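Local coordinates for protein alpha-L-rhamnosidase (Streptomyces avermitilis, PDB 3W5M) that hydrolyses terminal non-reducing alpha-L-rhamnose residues from alpha-L-rhamnosides such as citrus flavonoids and gum arabic, and also binds L-rhamnose through a calcium-dependent carbohydrate-binding module, at residues F159-D164 / D254-S259; A547-T552 / R564-G569; W897-P902 / E910-N915. All coordinates share one frame; numbering follows the deposited sequence.

Contact 1: residues F159-D164 / D254-S259; sequences FRRTVD and DASWKS
Arg161, in one of its two modelled conformers, lies across the indole of Trp257 and carries its charge on to Asp254. Its CB sits over the ring, 3.5 Å from Trp257 CD2, while CG passes near Ser256 O. With CG anti to the backbone N (chi1 -170°) and the chain extended as far as NE, CD comes down on the five-membered ring in a CH-pi contact, 3.5 Å from its centroid. Beyond CD the guanidinium stands almost perpendicular to the indole, the planes 85° apart, so aliphatic carbons rather than the flat cationic face rest on the ring. Ser256 CB covers one guanidinium face, 3.7 Å from Arg161 CZ. At the tip, in this conformer, Arg161 NH1 pairs with Asp254 OD1 at 3.2 Å; the oxygen lies well out of the guanidinium plane, making this a purely electrostatic salt bridge. A water then accepts from Arg161 NH1 and donates to Asp254 OD2, joining the same two groups a second time. Asp254 OD1 also receives Ser256 N at 3.0 Å, an Asx turn within the type I turn 254-257.

Beside this, Arg160 and Lys258 form an antiparallel hydrogen-bonded pair, Arg160 N to Lys258 O at 2.9 Å and Lys258 N to Arg160 O at 2.8 Å. Trp257 NE1 is held by Phe252 O, and the Trp257 ring meets Trp236 edge-to-face. The Arg160-Lys258 pairing adds edge strand 258-260 to strand 156-165, whose other side bonds to strand 218-227, in one sheet of the CBM67 beta-sandwich; Arg161 and Val163 touch Ile251 on strand 247-252 of the second sheet.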
loop_
_atom_site.group_PDB
_atom_site.type_symbol
_atom_site.label_atom_id
_atom_site.label_comp_id
_atom_site.label_asym_id
_atom_site.label_seq_id
_atom_site.Cartn_x
_atom_site.Cartn_y
_atom_site.Cartn_z
ATOM N N PHE A 159 13.541 7.100 44.523
ATOM C CA PHE A 159 12.859 8.378 44.731
ATOM C C PHE A 159 11.493 8.148 45.338
ATOM O O PHE A 159 10.796 7.197 44.932
ATOM C CB PHE A 159 12.645 9.088 43.395
ATOM C CG PHE A 159 13.935 9.320 42.642
ATOM C CD1 PHE A 159 14.478 8.284 41.892
ATOM C CD2 PHE A 159 14.634 10.528 42.744
ATOM C CE1 PHE A 159 15.690 8.449 41.221
ATOM C CE2 PHE A 159 15.842 10.696 42.057
ATOM C CZ PHE A 159 16.361 9.667 41.312
ATOM N N ARG A 160 11.127 9.044 46.251
ATOM C CA ARG A 160 9.808 9.038 46.880
ATOM C C ARG A 160 9.221 10.423 46.971
ATOM O O ARG A 160 9.951 11.414 47.149
ATOM C CB ARG A 160 9.911 8.486 48.312
ATOM C CG ARG A 160 10.068 6.976 48.415
ATOM C CD ARG A 160 10.252 6.494 49.865
ATOM N NE ARG A 160 9.243 7.023 50.791
ATOM C CZ ARG A 160 8.090 6.423 51.070
ATOM N NH1 ARG A 160 7.782 5.267 50.509
ATOM N NH2 ARG A 160 7.247 6.981 51.943
ATOM N N ARG A 161 7.892 10.485 46.900
ATOM C CA ARG A 161 7.171 11.714 47.209
ATOM C C ARG A 161 5.777 11.378 47.692
ATOM O O ARG A 161 5.073 10.565 47.120
ATOM C CB ARG A 161 7.093 12.688 46.028
ATOM C CG ARG A 161 6.561 14.058 46.432
ATOM C CD ARG A 161 6.589 15.083 45.314
ATOM N NE ARG A 161 5.808 16.265 45.667
ATOM C CZ ARG A 161 5.683 17.332 44.890
ATOM N NH1 ARG A 161 6.299 17.377 43.713
ATOM N NH2 ARG A 161 4.953 18.359 45.305
ATOM N N THR A 162 5.416 12.000 48.798
ATOM C CA THR A 162 4.045 11.901 49.294
ATOM C C THR A 162 3.354 13.217 49.013
ATOM O O THR A 162 3.830 14.262 49.457
ATOM C CB THR A 162 4.001 11.570 50.797
ATOM O OG1 THR A 162 4.613 10.294 51.001
ATOM C CG2 THR A 162 2.540 11.529 51.290
ATOM N N VAL A 163 2.242 13.145 48.276
ATOM C CA VAL A 163 1.462 14.329 47.857
ATOM C C VAL A 163 0.003 14.239 48.282
ATOM O O VAL A 163 -0.601 13.161 48.241
ATOM C CB VAL A 163 1.509 14.545 46.328
ATOM C CG1 VAL A 163 2.821 15.189 45.938
ATOM C CG2 VAL A 163 1.250 13.253 45.543
ATOM N N ASP A 164 -0.549 15.386 48.672
ATOM C CA ASP A 164 -1.920 15.501 49.145
ATOM C C ASP A 164 -2.768 15.922 47.940
ATOM O O ASP A 164 -2.656 17.042 47.438
ATOM C CB ASP A 164 -1.990 16.544 50.271
ATOM C CG ASP A 164 -3.310 16.515 51.036
ATOM O OD1 ASP A 164 -4.232 15.779 50.651
ATOM O OD2 ASP A 164 -3.428 17.242 52.049
ATOM N N ASP A 254 10.574 17.131 40.844
ATOM C CA ASP A 254 11.242 18.374 41.283
ATOM C C ASP A 254 11.914 18.110 42.637
ATOM O O ASP A 254 11.950 16.957 43.081
ATOM C CB ASP A 254 10.291 19.597 41.296
ATOM C CG ASP A 254 9.112 19.445 42.264
ATOM O OD1 ASP A 254 9.206 18.710 43.259
ATOM O OD2 ASP A 254 8.070 20.085 42.011
ATOM N N ALA A 255 12.480 19.148 43.272
ATOM C CA ALA A 255 13.243 18.970 44.528
ATOM C C ALA A 255 12.376 18.665 45.771
ATOM O O ALA A 255 12.899 18.441 46.871
ATOM C CB ALA A 255 14.148 20.187 44.791
ATOM N N SER A 256 11.063 18.670 45.599
ATOM C CA SER A 256 10.163 18.185 46.662
ATOM C C SER A 256 10.195 16.656 46.837
ATOM O O SER A 256 9.624 16.130 47.817
ATOM C CB SER A 256 8.738 18.672 46.396
ATOM O OG SER A 256 8.714 20.088 46.505
ATOM N N TRP A 257 10.825 15.942 45.895
ATOM C CA TRP A 257 10.982 14.492 45.985
ATOM C C TRP A 257 12.208 14.198 46.809
ATOM O O TRP A 257 13.177 14.956 46.762
ATOM C CB TRP A 257 11.181 13.848 44.606
ATOM C CG TRP A 257 9.937 13.820 43.755
ATOM C CD1 TRP A 257 9.254 14.896 43.228
ATOM C CD2 TRP A 257 9.257 12.654 43.304
ATOM N NE1 TRP A 257 8.190 14.450 42.483
ATOM C CE2 TRP A 257 8.162 13.081 42.522
ATOM C CE3 TRP A 257 9.456 11.276 43.503
ATOM C CZ2 TRP A 257 7.252 12.169 41.935
ATOM C CZ3 TRP A 257 8.557 10.370 42.914
ATOM C CH2 TRP A 257 7.474 10.827 42.149
ATOM N N LYS A 258 12.164 13.093 47.542
ATOM C CA LYS A 258 13.334 12.599 48.277
ATOM C C LYS A 258 14.020 11.561 47.420
ATOM O O LYS A 258 13.354 10.849 46.670
ATOM C CB LYS A 258 12.920 11.964 49.612
ATOM C CG LYS A 258 12.381 12.928 50.650
ATOM C CD LYS A 258 13.456 13.927 51.079
ATOM C CE LYS A 258 13.208 14.483 52.480
ATOM N NZ LYS A 258 13.738 13.599 53.554
ATOM N N SER A 259 15.348 11.462 47.531
ATOM C CA SER A 259 16.103 10.472 46.784
ATOM C C SER A 259 17.143 9.752 47.639
ATOM O O SER A 259 17.613 10.309 48.626
ATOM C CB SER A 259 16.787 11.116 45.569
ATOM O OG SER A 259 17.463 10.077 44.832
HETATM O O HOH W 1 5.170 19.408 42.066
#

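Contact 2: residues A547-T552 / R564-G569; sequences ATDTYT and RFTFHG
A buried histidine-carboxylate hydrogen bond, His568 to Asp549, joins strand 548-552 to the start of strand 568-570, which belongs to a separate two-stranded sheet. The two side chains approach from opposite directions. His568 NE2 donates to Asp549 OD2 at 2.5 Å, a very short bond and nearly straight (163°). The oxygen lies close to the imidazole plane, but the donor reaches the syn side of the carboxylate from 28° out of its plane, and the two flat groups are turned 38° against each other. The other oxygen, Asp549 OD1, receives Glu437 N from the adjoining strand 436-440, so both ends of the carboxylate are engaged.

Both segments fall in the concanavalin-like region of the enzyme, where strand 548-552 runs between strands 436-440 and 522-528 of a large mixed sheet; strand 568-570 is not part of that sheet, and the bond joins the two through side chains. Ala547 CB lies obliquely off the ND1 corner of the imidazole, 3.7 Å from His568 ND1. On the carboxylate face opposite to His568 NE2, Thr566 CG2 approaches Asp549 OD1 at 3.5 Å; the Thr566 hydroxyl is turned to Asp432 O and Leu433 O. Ala547 O is bound by His527 ND1, and the Ala547 side chain lies about 9 Å from that of Arg634, a rhamnose-binding residue.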
loop_
_atom_site.group_PDB
_atom_site.type_symbol
_atom_site.label_atom_id
_atom_site.label_comp_id
_atom_site.label_asym_id
_atom_site.label_seq_id
_atom_site.Cartn_x
_atom_site.Cartn_y
_atom_site.Cartn_z
ATOM N N ALA A 547 0.931 -3.904 15.918
ATOM C CA ALA A 547 -0.226 -4.477 15.202
ATOM C C ALA A 547 -1.264 -5.068 16.184
ATOM O O ALA A 547 -1.739 -6.194 16.016
ATOM C CB ALA A 547 0.196 -5.501 14.124
ATOM N N THR A 548 -1.584 -4.276 17.193
ATOM C CA THR A 548 -2.527 -4.682 18.243
ATOM C C THR A 548 -3.698 -3.735 18.336
ATOM O O THR A 548 -3.523 -2.517 18.489
ATOM C CB THR A 548 -1.822 -4.753 19.611
ATOM O OG1 THR A 548 -0.687 -5.616 19.507
ATOM C CG2 THR A 548 -2.794 -5.286 20.700
ATOM N N ASP A 549 -4.903 -4.299 18.273
ATOM C CA ASP A 549 -6.126 -3.499 18.464
ATOM C C ASP A 549 -6.758 -3.901 19.789
ATOM O O ASP A 549 -6.785 -5.094 20.136
ATOM C CB ASP A 549 -7.085 -3.704 17.282
ATOM C CG ASP A 549 -6.416 -3.410 15.920
ATOM O OD1 ASP A 549 -5.547 -2.505 15.862
ATOM O OD2 ASP A 549 -6.752 -4.056 14.901
ATOM N N THR A 550 -7.253 -2.906 20.526
ATOM C CA THR A 550 -7.715 -3.107 21.886
ATOM C C THR A 550 -9.128 -2.557 21.921
ATOM O O THR A 550 -9.379 -1.457 21.413
ATOM C CB THR A 550 -6.801 -2.345 22.873
ATOM O OG1 THR A 550 -5.429 -2.735 22.676
ATOM C CG2 THR A 550 -7.192 -2.598 24.336
ATOM N N TYR A 551 -10.068 -3.320 22.489
ATOM C CA TYR A 551 -11.448 -2.879 22.550
ATOM C C TYR A 551 -11.986 -3.062 23.961
ATOM O O TYR A 551 -11.905 -4.145 24.495
ATOM C CB TYR A 551 -12.323 -3.709 21.601
ATOM C CG TYR A 551 -13.803 -3.367 21.646
ATOM C CD1 TYR A 551 -14.288 -2.180 21.074
ATOM C CD2 TYR A 551 -14.722 -4.224 22.259
ATOM C CE1 TYR A 551 -15.637 -1.858 21.114
ATOM C CE2 TYR A 551 -16.090 -3.915 22.295
ATOM C CZ TYR A 551 -16.544 -2.738 21.718
ATOM O OH TYR A 551 -17.878 -2.398 21.753
ATOM N N THR A 552 -12.545 -1.998 24.535
ATOM C CA THR A 552 -13.128 -2.058 25.878
ATOM C C THR A 552 -14.645 -2.004 25.729
ATOM O O THR A 552 -15.172 -1.118 25.088
ATOM C CB THR A 552 -12.618 -0.907 26.765
ATOM O OG1 THR A 552 -11.208 -1.017 26.887
ATOM C CG2 THR A 552 -13.221 -0.995 28.180
ATOM N N ARG A 564 -10.898 1.481 12.283
ATOM C CA ARG A 564 -11.030 2.369 11.113
ATOM C C ARG A 564 -9.676 2.920 10.624
ATOM O O ARG A 564 -9.519 3.201 9.444
ATOM C CB ARG A 564 -11.929 3.570 11.429
ATOM C CG ARG A 564 -13.414 3.289 11.519
ATOM C CD ARG A 564 -14.053 4.389 12.373
ATOM N NE ARG A 564 -15.528 4.398 12.389
ATOM C CZ ARG A 564 -16.258 4.044 13.449
ATOM N NH1 ARG A 564 -15.667 3.606 14.556
ATOM N NH2 ARG A 564 -17.599 4.097 13.388
ATOM N N PHE A 565 -8.745 3.137 11.541
ATOM C CA PHE A 565 -7.552 3.936 11.210
ATOM C C PHE A 565 -6.249 3.197 11.396
ATOM O O PHE A 565 -5.192 3.776 11.773
ATOM C CB PHE A 565 -7.599 5.254 11.986
ATOM C CG PHE A 565 -8.838 6.040 11.698
ATOM C CD1 PHE A 565 -9.066 6.524 10.406
ATOM C CD2 PHE A 565 -9.798 6.272 12.693
ATOM C CE1 PHE A 565 -10.206 7.240 10.103
ATOM C CE2 PHE A 565 -10.930 7.014 12.396
ATOM C CZ PHE A 565 -11.145 7.488 11.104
ATOM N N THR A 566 -6.320 1.899 11.149
ATOM C CA THR A 566 -5.107 1.067 11.219
ATOM C C THR A 566 -5.287 -0.040 10.194
ATOM O O THR A 566 -6.375 -0.226 9.676
ATOM C CB THR A 566 -4.878 0.461 12.630
ATOM O OG1 THR A 566 -3.610 -0.188 12.642
ATOM C CG2 THR A 566 -5.944 -0.571 12.945
ATOM N N PHE A 567 -4.208 -0.745 9.871
ATOM C CA PHE A 567 -4.320 -1.993 9.106
ATOM C C PHE A 567 -3.165 -2.892 9.446
ATOM O O PHE A 567 -2.125 -2.402 9.876
ATOM C CB PHE A 567 -4.426 -1.777 7.580
ATOM C CG PHE A 567 -3.161 -1.295 6.915
ATOM C CD1 PHE A 567 -2.900 0.085 6.783
ATOM C CD2 PHE A 567 -2.289 -2.200 6.312
ATOM C CE1 PHE A 567 -1.743 0.512 6.125
ATOM C CE2 PHE A 567 -1.125 -1.773 5.674
ATOM C CZ PHE A 567 -0.874 -0.415 5.562
ATOM N N HIS A 568 -3.357 -4.202 9.271
ATOM C CA HIS A 568 -2.300 -5.159 9.600
ATOM C C HIS A 568 -2.211 -6.199 8.491
ATOM O O HIS A 568 -3.160 -6.408 7.717
ATOM C CB HIS A 568 -2.586 -5.882 10.931
ATOM C CG HIS A 568 -3.325 -5.043 11.937
ATOM N ND1 HIS A 568 -2.745 -3.973 12.585
ATOM C CD2 HIS A 568 -4.586 -5.145 12.422
ATOM C CE1 HIS A 568 -3.632 -3.433 13.409
ATOM N NE2 HIS A 568 -4.755 -4.133 13.339
ATOM N N GLY A 569 -1.069 -6.865 8.435
ATOM C CA GLY A 569 -0.861 -8.021 7.547
ATOM C C GLY A 569 -0.773 -9.279 8.411
ATOM O O GLY A 569 0.064 -9.357 9.317
#

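Contact 3: residues W897-P902 / E910-N915; sequences WDSIQP and EMNSFN
Ser899 OG is gripped from two directions: it donates to Asn912 OD1 at 2.7 Å and accepts from the backbone N of Arg896. The amide of Asn912 returns a second bond, Asn912 ND2 to Ser899 O at 3.1 Å, so both ends of one carboxamide engage a single residue, side chain and main chain together. The two bonds differ in approach. The hydroxyl meets Asn912 OD1 at a C=O...O angle of 147° and Asn912 ND2 comes to Ser899 O at 121°, each donor tilted from the carbonyl plane it meets. Asn912 reaches across because its CG is anti to the backbone N (chi1 -166°).

An apolar patch adjoins this pair. Phe914 CE2 lies 3.6 Å from Ser899 CB and 3.8 Å from Ile900 CG1, with the isoleucine crossing the phenylalanine side chain at about a right angle.

Between Asn912 and Phe914, Ser913 turns away to the catalytic side. Its OG accepts Asn915 N at 3.0 Å in an ST turn and is hydrogen-bonded to His916 ND1, while Ser913 N donates to Glu895 OE1. His916 binds rhamnose, and Glu895 is the probable proton acceptor of this family 78 hydrolase. With both amide ends engaged, the Asn912 carboxamide has its flip fixed, and the bonds tie two parts of the long loop between helices 883-887 and 923-929 together, consistent with a second-shell role in holding Ser913 beside Glu895 and His916.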
loop_
_atom_site.group_PDB
_atom_site.type_symbol
_atom_site.label_atom_id
_atom_site.label_comp_id
_atom_site.label_asym_id
_atom_site.label_seq_id
_atom_site.Cartn_x
_atom_site.Cartn_y
_atom_site.Cartn_z
ATOM N N TRP A 897 13.680 -16.770 -0.005
ATOM C CA TRP A 897 13.443 -18.146 -0.397
ATOM C C TRP A 897 13.296 -19.061 0.843
ATOM O O TRP A 897 12.541 -20.038 0.824
ATOM C CB TRP A 897 14.577 -18.622 -1.330
ATOM C CG TRP A 897 14.607 -17.873 -2.657
ATOM C CD1 TRP A 897 15.560 -16.985 -3.083
ATOM C CD2 TRP A 897 13.629 -17.950 -3.709
ATOM N NE1 TRP A 897 15.237 -16.523 -4.355
ATOM C CE2 TRP A 897 14.075 -17.116 -4.763
ATOM C CE3 TRP A 897 12.440 -18.674 -3.875
ATOM C CZ2 TRP A 897 13.340 -16.948 -5.948
ATOM C CZ3 TRP A 897 11.715 -18.524 -5.057
ATOM C CH2 TRP A 897 12.178 -17.663 -6.081
ATOM N N ASP A 898 13.974 -18.686 1.924
ATOM C CA ASP A 898 13.969 -19.467 3.176
ATOM C C ASP A 898 13.375 -18.720 4.361
ATOM O O ASP A 898 13.897 -18.825 5.460
ATOM C CB ASP A 898 15.404 -19.858 3.546
ATOM C CG ASP A 898 16.326 -18.667 3.628
ATOM O OD1 ASP A 898 15.940 -17.573 3.164
ATOM O OD2 ASP A 898 17.449 -18.806 4.160
ATOM N N SER A 899 12.295 -17.965 4.165
ATOM C CA SER A 899 11.716 -17.242 5.319
ATOM C C SER A 899 11.394 -18.200 6.483
ATOM O O SER A 899 11.610 -17.851 7.648
ATOM C CB SER A 899 10.508 -16.390 4.909
ATOM O OG SER A 899 10.969 -15.252 4.196
ATOM N N ILE A 900 10.880 -19.386 6.154
ATOM C CA ILE A 900 10.969 -20.556 7.026
ATOM C C ILE A 900 12.084 -21.424 6.441
ATOM O O ILE A 900 12.035 -21.773 5.252
ATOM C CB ILE A 900 9.687 -21.404 7.061
ATOM C CG1 ILE A 900 8.491 -20.588 7.591
ATOM C CG2 ILE A 900 9.905 -22.630 7.953
ATOM C CD1 ILE A 900 7.126 -21.197 7.302
ATOM N N GLN A 901 13.089 -21.750 7.252
ATOM C CA GLN A 901 14.242 -22.531 6.773
ATOM C C GLN A 901 13.973 -24.036 6.764
ATOM O O GLN A 901 13.032 -24.497 7.428
ATOM C CB GLN A 901 15.469 -22.240 7.620
ATOM C CG GLN A 901 15.644 -20.776 7.925
ATOM C CD GLN A 901 17.082 -20.430 8.183
ATOM O OE1 GLN A 901 17.428 -19.955 9.260
ATOM N NE2 GLN A 901 17.936 -20.675 7.198
ATOM N N PRO A 902 14.791 -24.806 6.006
ATOM C CA PRO A 902 14.565 -26.249 5.854
ATOM C C PRO A 902 14.605 -27.025 7.178
ATOM O O PRO A 902 13.973 -28.074 7.277
ATOM C CB PRO A 902 15.701 -26.697 4.920
ATOM C CG PRO A 902 16.106 -25.462 4.199
ATOM C CD PRO A 902 15.944 -24.355 5.202
ATOM N N GLU A 910 15.186 -9.615 12.061
ATOM C CA GLU A 910 15.696 -8.305 11.704
ATOM C C GLU A 910 15.171 -7.899 10.334
ATOM O O GLU A 910 15.012 -6.715 10.062
ATOM C CB GLU A 910 17.221 -8.272 11.716
ATOM C CG GLU A 910 17.799 -7.986 13.095
ATOM C CD GLU A 910 19.253 -8.403 13.218
ATOM O OE1 GLU A 910 19.815 -8.916 12.219
ATOM O OE2 GLU A 910 19.833 -8.225 14.319
ATOM N N MET A 911 14.920 -8.884 9.479
ATOM C CA MET A 911 14.265 -8.629 8.185
ATOM C C MET A 911 13.714 -9.935 7.606
ATOM O O MET A 911 14.442 -10.699 6.964
ATOM C CB MET A 911 15.221 -7.924 7.202
ATOM C CG MET A 911 14.517 -7.259 6.019
ATOM S SD MET A 911 15.697 -6.887 4.684
ATOM C CE MET A 911 16.057 -8.545 4.121
ATOM N N ASN A 912 12.429 -10.205 7.864
ATOM C CA ASN A 912 11.808 -11.440 7.407
ATOM C C ASN A 912 10.295 -11.403 7.244
ATOM O O ASN A 912 9.543 -11.917 8.093
ATOM C CB ASN A 912 12.179 -12.626 8.318
ATOM C CG ASN A 912 11.832 -13.952 7.686
ATOM O OD1 ASN A 912 11.947 -14.106 6.471
ATOM N ND2 ASN A 912 11.385 -14.918 8.494
ATOM N N SER A 913 9.847 -10.892 6.113
ATOM C CA SER A 913 8.405 -10.788 5.822
ATOM C C SER A 913 7.839 -12.033 5.102
ATOM O O SER A 913 8.536 -12.688 4.305
ATOM C CB SER A 913 8.158 -9.494 5.024
ATOM O OG SER A 913 7.145 -9.669 4.038
ATOM N N PHE A 914 6.585 -12.374 5.397
ATOM C CA PHE A 914 5.913 -13.454 4.689
ATOM C C PHE A 914 4.949 -12.973 3.606
ATOM O O PHE A 914 4.088 -13.733 3.153
ATOM C CB PHE A 914 5.230 -14.404 5.671
ATOM C CG PHE A 914 6.201 -15.083 6.584
ATOM C CD1 PHE A 914 6.623 -14.458 7.753
ATOM C CD2 PHE A 914 6.772 -16.300 6.226
ATOM C CE1 PHE A 914 7.554 -15.075 8.585
ATOM C CE2 PHE A 914 7.704 -16.925 7.047
ATOM C CZ PHE A 914 8.100 -16.305 8.221
ATOM N N ASN A 915 5.117 -11.721 3.177
ATOM C CA ASN A 915 4.217 -11.115 2.196
ATOM C C ASN A 915 4.908 -9.965 1.421
ATOM O O ASN A 915 4.567 -8.800 1.588
ATOM C CB ASN A 915 2.931 -10.617 2.919
ATOM C CG ASN A 915 1.743 -10.436 1.983
ATOM O OD1 ASN A 915 1.846 -10.569 0.762
ATOM N ND2 ASN A 915 0.576 -10.150 2.570
#

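How the contacts relate
From the N terminus, the three contacts follow in series, none nested in or crossing another. Contact 1 closes a loop of 89 intervening residues, largely strand, within the carbohydrate-binding module. It stands apart from the rest, its centre 38 Å from that of contact 2 and 50 Å from that of contact 3. Contact 2 spans only 11 residues in the concanavalin-like region, and contact 3 only seven in the loop between helices 883-887 and 923-929 of the catalytic barrel. Although they belong to different regions, contacts 2 and 3 come within about 6 Å at their nearest atoms. Asn541 and Arg543, shortly before 547-552 in sequence, bond to Asn912 and Glu910, linking beta domain and barrel.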